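Local coordinates for prophage pi2 protein 01, integrase (Lactococcus lactis, PDB 3LYS) that probably binds DNA as a phage integrase of the tyrosine recombinase family, this fragment being its helical N-terminal core-binding domain, at residues Q6-Y11 with V46-I51; D14-Y19 with M27-Y32; R78-I83 with D95-A100. The protein carries 1 engineered substitution. All blocks are in the same frame, centred on the assembly; numbering follows the deposited sequence.

Interaction 1. Residues Q6-Y11 with V46-I51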
loop_
_atom_site.group_PDB
_atom_site.type_symbol
_atom_site.label_atom_id
_atom_site.label_comp_id
_atom_site.label_asym_id
_atom_site.label_seq_id
_atom_site.Cartn_x
_atom_site.Cartn_y
_atom_site.Cartn_z
ATOM N N GLN A 6 7.385 7.207 -9.841
ATOM C CA GLN A 6 8.021 7.193 -8.535
ATOM C C GLN A 6 7.908 5.783 -7.925
ATOM O O GLN A 6 7.139 4.951 -8.413
ATOM C CB GLN A 6 7.339 8.230 -7.643
ATOM C CG GLN A 6 8.084 8.580 -6.381
ATOM C CD GLN A 6 7.186 9.258 -5.379
ATOM O OE1 GLN A 6 6.139 9.794 -5.738
ATOM N NE2 GLN A 6 7.585 9.239 -4.114
ATOM N N GLU A 7 8.676 5.502 -6.875
ATOM C CA GLU A 7 8.608 4.188 -6.249
ATOM C C GLU A 7 7.414 4.124 -5.337
ATOM O O GLU A 7 7.132 5.071 -4.629
ATOM C CB GLU A 7 9.839 3.916 -5.411
ATOM C CG GLU A 7 11.120 4.055 -6.174
ATOM C CD GLU A 7 12.303 3.521 -5.400
ATOM O OE1 GLU A 7 13.442 3.780 -5.854
ATOM O OE2 GLU A 7 12.088 2.844 -4.356
ATOM N N ILE A 8 6.712 3.002 -5.346
ATOM C CA ILE A 8 5.557 2.852 -4.484
ATOM C C ILE A 8 5.925 3.158 -3.036
ATOM O O ILE A 8 5.219 3.904 -2.357
ATOM C CB ILE A 8 5.011 1.426 -4.568
ATOM C CG1 ILE A 8 3.872 1.238 -3.568
ATOM C CG2 ILE A 8 6.128 0.427 -4.318
ATOM C CD1 ILE A 8 2.632 1.983 -3.934
ATOM N N SER A 9 7.029 2.586 -2.561
ATOM C CA SER A 9 7.460 2.797 -1.175
ATOM C C SER A 9 7.685 4.267 -0.884
ATOM O O SER A 9 7.098 4.824 0.045
ATOM C CB SER A 9 8.742 1.999 -0.877
ATOM O OG SER A 9 9.740 2.175 -1.886
ATOM N N GLU A 10 8.525 4.894 -1.702
ATOM C CA GLU A 10 8.855 6.303 -1.551
ATOM C C GLU A 10 7.619 7.187 -1.479
ATOM O O GLU A 10 7.481 8.021 -0.587
ATOM C CB GLU A 10 9.730 6.738 -2.712
ATOM C CG GLU A 10 10.392 8.055 -2.473
ATOM C CD GLU A 10 11.360 8.398 -3.570
ATOM O OE1 GLU A 10 12.301 7.606 -3.814
ATOM O OE2 GLU A 10 11.181 9.469 -4.193
ATOM N N TYR A 11 6.729 6.996 -2.441
ATOM C CA TYR A 11 5.499 7.749 -2.494
ATOM C C TYR A 11 4.667 7.551 -1.239
ATOM O O TYR A 11 4.181 8.514 -0.664
ATOM C CB TYR A 11 4.684 7.344 -3.718
ATOM C CG TYR A 11 3.244 7.785 -3.649
ATOM C CD1 TYR A 11 2.258 6.919 -3.177
ATOM C CD2 TYR A 11 2.874 9.090 -3.981
ATOM C CE1 TYR A 11 0.942 7.333 -3.027
ATOM C CE2 TYR A 11 1.561 9.521 -3.833
ATOM C CZ TYR A 11 0.602 8.638 -3.355
ATOM O OH TYR A 11 -0.690 9.068 -3.191
ATOM N N VAL A 46 9.924 -1.117 -6.840
ATOM C CA VAL A 46 8.678 -1.157 -7.590
ATOM C C VAL A 46 8.123 0.244 -7.885
ATOM O O VAL A 46 7.853 1.021 -6.968
ATOM C CB VAL A 46 7.620 -1.969 -6.819
ATOM C CG1 VAL A 46 6.486 -2.343 -7.743
ATOM C CG2 VAL A 46 8.264 -3.200 -6.202
ATOM N N LEU A 47 7.973 0.569 -9.167
ATOM C CA LEU A 47 7.431 1.868 -9.562
ATOM C C LEU A 47 5.920 1.824 -9.615
ATOM O O LEU A 47 5.324 0.910 -10.179
ATOM C CB LEU A 47 7.949 2.302 -10.926
ATOM C CG LEU A 47 9.098 3.284 -10.895
ATOM C CD1 LEU A 47 10.287 2.649 -10.207
ATOM C CD2 LEU A 47 9.439 3.699 -12.311
ATOM N N ILE A 48 5.310 2.837 -9.028
ATOM C CA ILE A 48 3.867 2.938 -8.972
ATOM C C ILE A 48 3.214 2.706 -10.354
ATOM O O ILE A 48 2.129 2.115 -10.459
ATOM C CB ILE A 48 3.495 4.313 -8.412
ATOM C CG1 ILE A 48 1.997 4.395 -8.150
ATOM C CG2 ILE A 48 3.965 5.391 -9.361
ATOM C CD1 ILE A 48 1.565 3.649 -6.920
ATOM N N SER A 49 3.890 3.142 -11.416
ATOM C CA SER A 49 3.373 3.001 -12.780
ATOM C C SER A 49 3.573 1.616 -13.381
ATOM O O SER A 49 3.138 1.359 -14.502
ATOM C CB SER A 49 4.030 4.030 -13.694
ATOM O OG SER A 49 5.409 3.778 -13.792
ATOM N N GLU A 50 4.241 0.729 -12.649
ATOM C CA GLU A 50 4.487 -0.629 -13.140
ATOM C C GLU A 50 3.572 -1.618 -12.428
ATOM O O GLU A 50 3.312 -2.707 -12.925
ATOM C CB GLU A 50 5.932 -1.044 -12.884
ATOM C CG GLU A 50 7.016 -0.251 -13.602
ATOM C CD GLU A 50 8.400 -0.493 -12.969
ATOM O OE1 GLU A 50 8.748 -1.670 -12.707
ATOM O OE2 GLU A 50 9.141 0.486 -12.729
ATOM N N ILE A 51 3.093 -1.230 -11.254
ATOM C CA ILE A 51 2.211 -2.080 -10.479
ATOM C C ILE A 51 0.941 -2.406 -11.262
ATOM O O ILE A 51 0.340 -1.523 -11.877
ATOM C CB ILE A 51 1.818 -1.391 -9.172
ATOM C CG1 ILE A 51 3.071 -0.863 -8.480
ATOM C CG2 ILE A 51 1.090 -2.366 -8.268
ATOM C CD1 ILE A 51 2.773 0.022 -7.313
#
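Glu7 and Leu47 face each other as a non-hydrogen-bonded antiparallel pair, an isolated beta bridge in an otherwise helical SAM-like, core-binding domain. The bonds lie on the flanking residues: Ile8 N gives its hydrogen to Val46 O at 2.8 Å, and Ile48 N reaches Gln6 O at 2.9 Å. Together they fix the antiparallel register of the pair. Between them the two backbones come near enough for CA-H...O contacts, Leu47 CA to Gln6 O and Glu7 CA to Val46 O, both at 3.3 Å.

Next to this polar seam is an aliphatic cluster. Ile8 and Val46 lie side by side, Ile8 CG2 resting 3.8 Å from Val46 CB. With CG1 of Ile8 anti to the backbone N (chi1 175°), the longer branch is carried onward to CD1, which meets Ile48 CD1 at 3.6 Å. Ile48 and Ile51 both cross Ile8 at about a right angle. Beta-branched residues suit this seam because they offer two apolar arms close to the backbone.

Further out, Met43, Leu39 and Ile83 also touch Ile8, while Leu86 packs on Ile48, so the cluster merges with the domain interior. The bridge sits where loop becomes helix: Glu7 is the N-cap residue of helix 8-19, and its carbonyl O accepts the first-turn bond from Tyr11 N. On the other side the chain turns sharply after Leu47, whose O receives both Glu50 N and Ile51 N, and this brings Ile51 CD1 to 3.8 Å from Ile8 CB.

Interaction 2. Residues D14-Y19 with M27-Y32; sequences DWMELY and MTYKGY
Met16, a selenomethionine in this crystal, reaches across from helix 8-19 to Tyr29 and Tyr32 of helix 26-42, joining the two arms of an antiparallel helical hairpin within the SAM-like domain. The axes of the short segments run at 160° to each other and are 11.1 Å apart at closest approach. That is a generous spacing, which large side chains bridge.

The apolar contacts centre on the methyl of Met16. Its CG lies between the backbone N and the carbonyl carbon (chi1 65°), and the chain then bends at chi3, bringing CE to 3.4 Å from Tyr29 CZ and 3.3 Å from Tyr32 CB. The Met16 and Tyr29 side chains cross at about a right angle, whereas Met16 and Tyr32 run past each other in opposite directions. A long, unbranched, flexible side chain suits a place between two tyrosines, since it can bend to meet both; Leu36 and Glu33 touch it from farther along helix 26-42.

The aromatic contact is made rim to rim. Trp15 CZ3 approaches Tyr32 CE2 at 3.5 Å, with ring planes inclined by 33° and neither ring lying over the face of the other. Beyond it, Trp15 packs on Ser82 and Cys85, and Tyr32 on Arg78, so both rings also meet helix 69-88.

At the exposed margin lies Glu17, whose carboxylate forms a salt bridge with Lys13 on its own helix, leaving the aliphatic part of the side chain to meet Tyr29, with Glu17 CG 3.6 Å from Tyr29 OH.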
loop_
_atom_site.group_PDB
_atom_site.type_symbol
_atom_site.label_atom_id
_atom_site.label_comp_id
_atom_site.label_asym_id
_atom_site.label_seq_id
_atom_site.Cartn_x
_atom_site.Cartn_y
_atom_site.Cartn_z
ATOM N N ASP A 14 5.855 9.771 1.381
ATOM C CA ASP A 14 5.523 11.130 0.941
ATOM C C ASP A 14 4.061 11.424 1.307
ATOM O O ASP A 14 3.760 12.415 1.970
ATOM C CB ASP A 14 5.740 11.211 -0.584
ATOM C CG ASP A 14 5.731 12.634 -1.128
ATOM O OD1 ASP A 14 4.782 13.381 -0.814
ATOM O OD2 ASP A 14 6.665 12.992 -1.891
ATOM N N TRP A 15 3.173 10.530 0.876
ATOM C CA TRP A 15 1.734 10.620 1.114
ATOM C C TRP A 15 1.366 10.669 2.599
ATOM O O TRP A 15 0.769 11.644 3.070
ATOM C CB TRP A 15 1.021 9.423 0.468
ATOM C CG TRP A 15 -0.463 9.395 0.693
ATOM C CD1 TRP A 15 -1.384 10.174 0.086
ATOM C CD2 TRP A 15 -1.179 8.591 1.655
ATOM N NE1 TRP A 15 -2.633 9.923 0.609
ATOM C CE2 TRP A 15 -2.535 8.956 1.573
ATOM C CE3 TRP A 15 -0.800 7.607 2.579
ATOM C CZ2 TRP A 15 -3.521 8.372 2.376
ATOM C CZ3 TRP A 15 -1.781 7.026 3.379
ATOM C CH2 TRP A 15 -3.127 7.415 3.270
HETATM N N MSE A 16 1.724 9.622 3.339
HETATM C CA MSE A 16 1.393 9.538 4.762
HETATM C C MSE A 16 1.804 10.756 5.561
HETATM O O MSE A 16 1.054 11.216 6.418
HETATM C CB MSE A 16 2.011 8.274 5.376
HETATM C CG MSE A 16 3.545 8.219 5.396
HETATM SE SE MSE A 16 4.291 6.523 6.107
HETATM C CE MSE A 16 3.780 6.701 7.943
ATOM N N GLU A 17 2.994 11.277 5.280
ATOM C CA GLU A 17 3.488 12.447 5.995
ATOM C C GLU A 17 2.716 13.701 5.612
ATOM O O GLU A 17 2.797 14.707 6.301
ATOM C CB GLU A 17 4.982 12.656 5.732
ATOM C CG GLU A 17 5.846 11.497 6.197
ATOM C CD GLU A 17 7.324 11.783 6.061
ATOM O OE1 GLU A 17 7.698 12.539 5.136
ATOM O OE2 GLU A 17 8.108 11.241 6.870
ATOM N N LEU A 18 1.961 13.644 4.520
ATOM C CA LEU A 18 1.181 14.794 4.098
ATOM C C LEU A 18 -0.222 14.800 4.657
ATOM O O LEU A 18 -0.635 15.752 5.314
ATOM C CB LEU A 18 1.070 14.855 2.586
ATOM C CG LEU A 18 2.199 15.557 1.865
ATOM C CD1 LEU A 18 1.934 15.517 0.380
ATOM C CD2 LEU A 18 2.298 16.984 2.344
ATOM N N TYR A 19 -0.956 13.727 4.397
ATOM C CA TYR A 19 -2.341 13.649 4.827
ATOM C C TYR A 19 -2.610 12.884 6.107
ATOM O O TYR A 19 -3.733 12.901 6.606
ATOM C CB TYR A 19 -3.184 13.044 3.703
ATOM C CG TYR A 19 -2.980 13.694 2.349
ATOM C CD1 TYR A 19 -1.772 13.564 1.664
ATOM C CD2 TYR A 19 -3.993 14.439 1.749
ATOM C CE1 TYR A 19 -1.573 14.166 0.409
ATOM C CE2 TYR A 19 -3.811 15.047 0.491
ATOM C CZ TYR A 19 -2.596 14.908 -0.175
ATOM O OH TYR A 19 -2.386 15.507 -1.406
HETATM N N MSE A 27 -0.723 6.385 17.967
HETATM C CA MSE A 27 -0.643 4.932 17.945
HETATM C C MSE A 27 -1.110 4.416 16.591
HETATM O O MSE A 27 -0.690 3.352 16.148
HETATM C CB MSE A 27 -1.516 4.340 19.057
HETATM C CG MSE A 27 -1.106 2.938 19.506
HETATM SE SE MSE A 27 0.798 2.799 19.949
HETATM C CE MSE A 27 1.013 4.324 21.132
ATOM N N THR A 28 -1.975 5.182 15.937
ATOM C CA THR A 28 -2.499 4.792 14.642
ATOM C C THR A 28 -1.492 5.070 13.534
ATOM O O THR A 28 -1.422 4.342 12.547
ATOM C CB THR A 28 -3.806 5.530 14.343
ATOM O OG1 THR A 28 -4.737 5.282 15.402
ATOM C CG2 THR A 28 -4.397 5.058 13.020
ATOM N N TYR A 29 -0.705 6.121 13.703
ATOM C CA TYR A 29 0.290 6.459 12.705
ATOM C C TYR A 29 1.334 5.352 12.647
ATOM O O TYR A 29 1.961 5.125 11.611
ATOM C CB TYR A 29 0.966 7.785 13.047
ATOM C CG TYR A 29 1.883 8.312 11.963
ATOM C CD1 TYR A 29 1.370 8.794 10.762
ATOM C CD2 TYR A 29 3.261 8.360 12.150
ATOM C CE1 TYR A 29 2.205 9.319 9.775
ATOM C CE2 TYR A 29 4.106 8.887 11.171
ATOM C CZ TYR A 29 3.570 9.366 9.989
ATOM O OH TYR A 29 4.409 9.913 9.049
ATOM N N LYS A 30 1.522 4.665 13.765
ATOM C CA LYS A 30 2.490 3.583 13.827
ATOM C C LYS A 30 2.193 2.599 12.705
ATOM O O LYS A 30 3.104 2.068 12.072
ATOM C CB LYS A 30 2.399 2.876 15.181
ATOM C CG LYS A 30 3.013 3.638 16.364
ATOM C CD LYS A 30 4.542 3.681 16.266
ATOM C CE LYS A 30 5.200 4.168 17.559
ATOM N NZ LYS A 30 4.882 3.295 18.735
ATOM N N GLY A 31 0.903 2.377 12.461
ATOM C CA GLY A 31 0.476 1.450 11.430
ATOM C C GLY A 31 1.000 1.810 10.058
ATOM O O GLY A 31 1.490 0.952 9.319
ATOM N N TYR A 32 0.891 3.085 9.710
ATOM C CA TYR A 32 1.363 3.545 8.417
ATOM C C TYR A 32 2.878 3.410 8.318
ATOM O O TYR A 32 3.411 3.121 7.248
ATOM C CB TYR A 32 0.937 4.998 8.181
ATOM C CG TYR A 32 -0.558 5.167 7.985
ATOM C CD1 TYR A 32 -1.451 5.004 9.053
ATOM C CD2 TYR A 32 -1.086 5.460 6.726
ATOM C CE1 TYR A 32 -2.830 5.129 8.868
ATOM C CE2 TYR A 32 -2.462 5.582 6.534
ATOM C CZ TYR A 32 -3.322 5.416 7.609
ATOM O OH TYR A 32 -4.675 5.543 7.428
#

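Interaction 3. Residues R78-I83 with D95-A100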
loop_
_atom_site.group_PDB
_atom_site.type_symbol
_atom_site.label_atom_id
_atom_site.label_comp_id
_atom_site.label_asym_id
_atom_site.label_seq_id
_atom_site.Cartn_x
_atom_site.Cartn_y
_atom_site.Cartn_z
ATOM N N ARG A 78 -4.439 0.176 4.017
ATOM C CA ARG A 78 -3.616 1.384 4.072
ATOM C C ARG A 78 -2.981 1.735 2.722
ATOM O O ARG A 78 -2.981 2.891 2.312
ATOM C CB ARG A 78 -2.532 1.251 5.157
ATOM C CG ARG A 78 -3.063 1.472 6.587
ATOM C CD ARG A 78 -1.956 1.601 7.633
ATOM N NE ARG A 78 -1.489 0.318 8.150
ATOM C CZ ARG A 78 -2.240 -0.535 8.845
ATOM N NH1 ARG A 78 -1.729 -1.685 9.278
ATOM N NH2 ARG A 78 -3.506 -0.242 9.103
ATOM N N VAL A 79 -2.446 0.750 2.020
ATOM C CA VAL A 79 -1.850 1.032 0.729
ATOM C C VAL A 79 -2.923 1.534 -0.216
ATOM O O VAL A 79 -2.718 2.459 -0.997
ATOM C CB VAL A 79 -1.249 -0.220 0.104
ATOM C CG1 VAL A 79 -0.648 0.129 -1.245
ATOM C CG2 VAL A 79 -0.207 -0.828 1.030
ATOM N N ARG A 80 -4.075 0.893 -0.152
ATOM C CA ARG A 80 -5.190 1.266 -1.007
ATOM C C ARG A 80 -5.510 2.750 -0.852
ATOM O O ARG A 80 -5.623 3.482 -1.835
ATOM C CB ARG A 80 -6.411 0.412 -0.641
ATOM C CG ARG A 80 -7.652 0.674 -1.468
ATOM C CD ARG A 80 -8.614 -0.495 -1.383
ATOM N NE ARG A 80 -9.879 -0.165 -2.009
ATOM C CZ ARG A 80 -10.000 0.277 -3.253
ATOM N NH1 ARG A 80 -11.203 0.555 -3.752
ATOM N NH2 ARG A 80 -8.920 0.438 -4.003
ATOM N N ALA A 81 -5.644 3.188 0.394
ATOM C CA ALA A 81 -5.955 4.580 0.663
ATOM C C ALA A 81 -4.969 5.530 -0.014
ATOM O O ALA A 81 -5.359 6.557 -0.567
ATOM C CB ALA A 81 -5.965 4.823 2.157
ATOM N N SER A 82 -3.689 5.198 0.032
ATOM C CA SER A 82 -2.698 6.068 -0.580
ATOM C C SER A 82 -2.839 6.120 -2.088
ATOM O O SER A 82 -2.482 7.112 -2.719
ATOM C CB SER A 82 -1.296 5.600 -0.234
ATOM O OG SER A 82 -1.138 4.245 -0.589
ATOM N N ILE A 83 -3.338 5.043 -2.680
ATOM C CA ILE A 83 -3.495 5.035 -4.124
ATOM C C ILE A 83 -4.690 5.903 -4.546
ATOM O O ILE A 83 -4.672 6.533 -5.612
ATOM C CB ILE A 83 -3.619 3.595 -4.644
ATOM C CG1 ILE A 83 -2.228 3.053 -4.925
ATOM C CG2 ILE A 83 -4.413 3.557 -5.916
ATOM C CD1 ILE A 83 -1.381 2.930 -3.713
ATOM N N ASP A 95 -6.696 1.978 -10.506
ATOM C CA ASP A 95 -6.422 1.540 -9.148
ATOM C C ASP A 95 -6.187 0.036 -9.118
ATOM O O ASP A 95 -7.131 -0.734 -8.987
ATOM C CB ASP A 95 -7.606 1.924 -8.252
ATOM C CG ASP A 95 -7.611 1.182 -6.938
ATOM O OD1 ASP A 95 -6.565 1.149 -6.260
ATOM O OD2 ASP A 95 -8.670 0.628 -6.584
ATOM N N PHE A 96 -4.933 -0.387 -9.240
ATOM C CA PHE A 96 -4.622 -1.821 -9.246
ATOM C C PHE A 96 -5.022 -2.528 -7.968
ATOM O O PHE A 96 -5.075 -3.745 -7.932
ATOM C CB PHE A 96 -3.132 -2.047 -9.493
ATOM C CG PHE A 96 -2.260 -1.240 -8.593
ATOM C CD1 PHE A 96 -2.117 -1.569 -7.246
ATOM C CD2 PHE A 96 -1.616 -0.117 -9.075
ATOM C CE1 PHE A 96 -1.337 -0.779 -6.392
ATOM C CE2 PHE A 96 -0.840 0.673 -8.234
ATOM C CZ PHE A 96 -0.701 0.339 -6.885
ATOM N N THR A 97 -5.306 -1.775 -6.917
ATOM C CA THR A 97 -5.686 -2.404 -5.663
ATOM C C THR A 97 -7.196 -2.524 -5.587
ATOM O O THR A 97 -7.780 -2.831 -4.548
ATOM C CB THR A 97 -5.200 -1.575 -4.481
ATOM O OG1 THR A 97 -5.778 -0.269 -4.543
ATOM C CG2 THR A 97 -3.709 -1.453 -4.527
ATOM N N THR A 98 -7.827 -2.302 -6.720
ATOM C CA THR A 98 -9.264 -2.315 -6.783
ATOM C C THR A 98 -9.933 -3.655 -6.480
ATOM O O THR A 98 -10.592 -3.807 -5.453
ATOM C CB THR A 98 -9.702 -1.773 -8.160
ATOM O OG1 THR A 98 -11.115 -1.557 -8.169
ATOM C CG2 THR A 98 -9.302 -2.750 -9.279
ATOM N N ARG A 99 -9.752 -4.629 -7.361
ATOM C CA ARG A 99 -10.389 -5.928 -7.203
ATOM C C ARG A 99 -9.466 -6.925 -6.533
ATOM O O ARG A 99 -9.837 -8.070 -6.282
ATOM C CB ARG A 99 -10.808 -6.438 -8.575
ATOM C CG ARG A 99 -12.109 -7.171 -8.599
ATOM C CD ARG A 99 -12.517 -7.418 -10.031
ATOM N NE ARG A 99 -13.516 -8.472 -10.123
ATOM C CZ ARG A 99 -13.276 -9.751 -9.855
ATOM N NH1 ARG A 99 -12.063 -10.142 -9.479
ATOM N NH2 ARG A 99 -14.254 -10.643 -9.959
ATOM N N ALA A 100 -8.250 -6.495 -6.243
ATOM C CA ALA A 100 -7.309 -7.385 -5.588
ATOM C C ALA A 100 -7.741 -7.592 -4.139
ATOM O O ALA A 100 -6.956 -8.053 -3.311
ATOM C CB ALA A 100 -5.907 -6.799 -5.641
#
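Arg80 begins the contact, stretching its side chain from helix 69-88 across to the turn formed by Asp95 to Thr98. The contact folds the chain that follows this helix of the core-binding bundle back onto it. The first torsion of Arg80 sets CG anti to the backbone N (chi1 -179°) and the chain stays extended as far as NE, which carries NH2, edge first, to the side chains of Asp95 and Thr97. There NH2 makes a salt bridge to Asp95 OD2 at 2.6 Å, meeting the carboxylate oxygen on its syn side although somewhat out of the carboxylate plane. The same nitrogen gives a longer, more bent bond to Thr97 OG1, at 3.3 Å. Both acceptors lie near the guanidinium plane, so one nitrogen ties two residues of the turn to the helix. Arginine suits this partly exposed position because its aliphatic stem runs alongside Thr97 OG1, nearest at CG, while its charge meets the aspartate.

One helical turn later comes Ile83, which points into the contact. Its two branches part: CG2 lies beside the carboxylate of Asp95, while CG1 packs 3.7 Å from Phe96 CZ, the two side chains crossing at about a right angle. An isoleucine can serve both neighbours from one buried position.

The turn itself is type I, and a weak bond runs from Thr97 N to Asp95 OD1 within it. Phe96 also packs on Ile48 and Ile51 from the loop before helix 53-64. Around this joint, Ser82 touches Phe12 of helix 8-19, Val79 rests on Thr35 and Leu39 of helix 26-42, and the chain beyond the turn reaches helix 53-64, where Ala100 O accepts from Gln57 NE2.

In the fold
Interactions 1 and 2 share helix 8-19, using its start and its end; their centres are about 17 Å apart, and the hairpin of interaction 2 is nested within the chain loop that interaction 1 closes. Their chemistry differs: backbone bonds beside aliphatic packing in interaction 1, buried side-chain packing rich in aromatics in interaction 2. Interaction 3 is mixed, with a salt bridge on its more exposed side and apolar packing inside. Its helix 69-88 touches both others: Ser82 O probably accepts from Tyr11 OH of interaction 1, and the same helix backs the aromatics of interaction 2. Interactions 1 and 3 are only partly buried, whereas interaction 2 is a buried contact with an exposed edge.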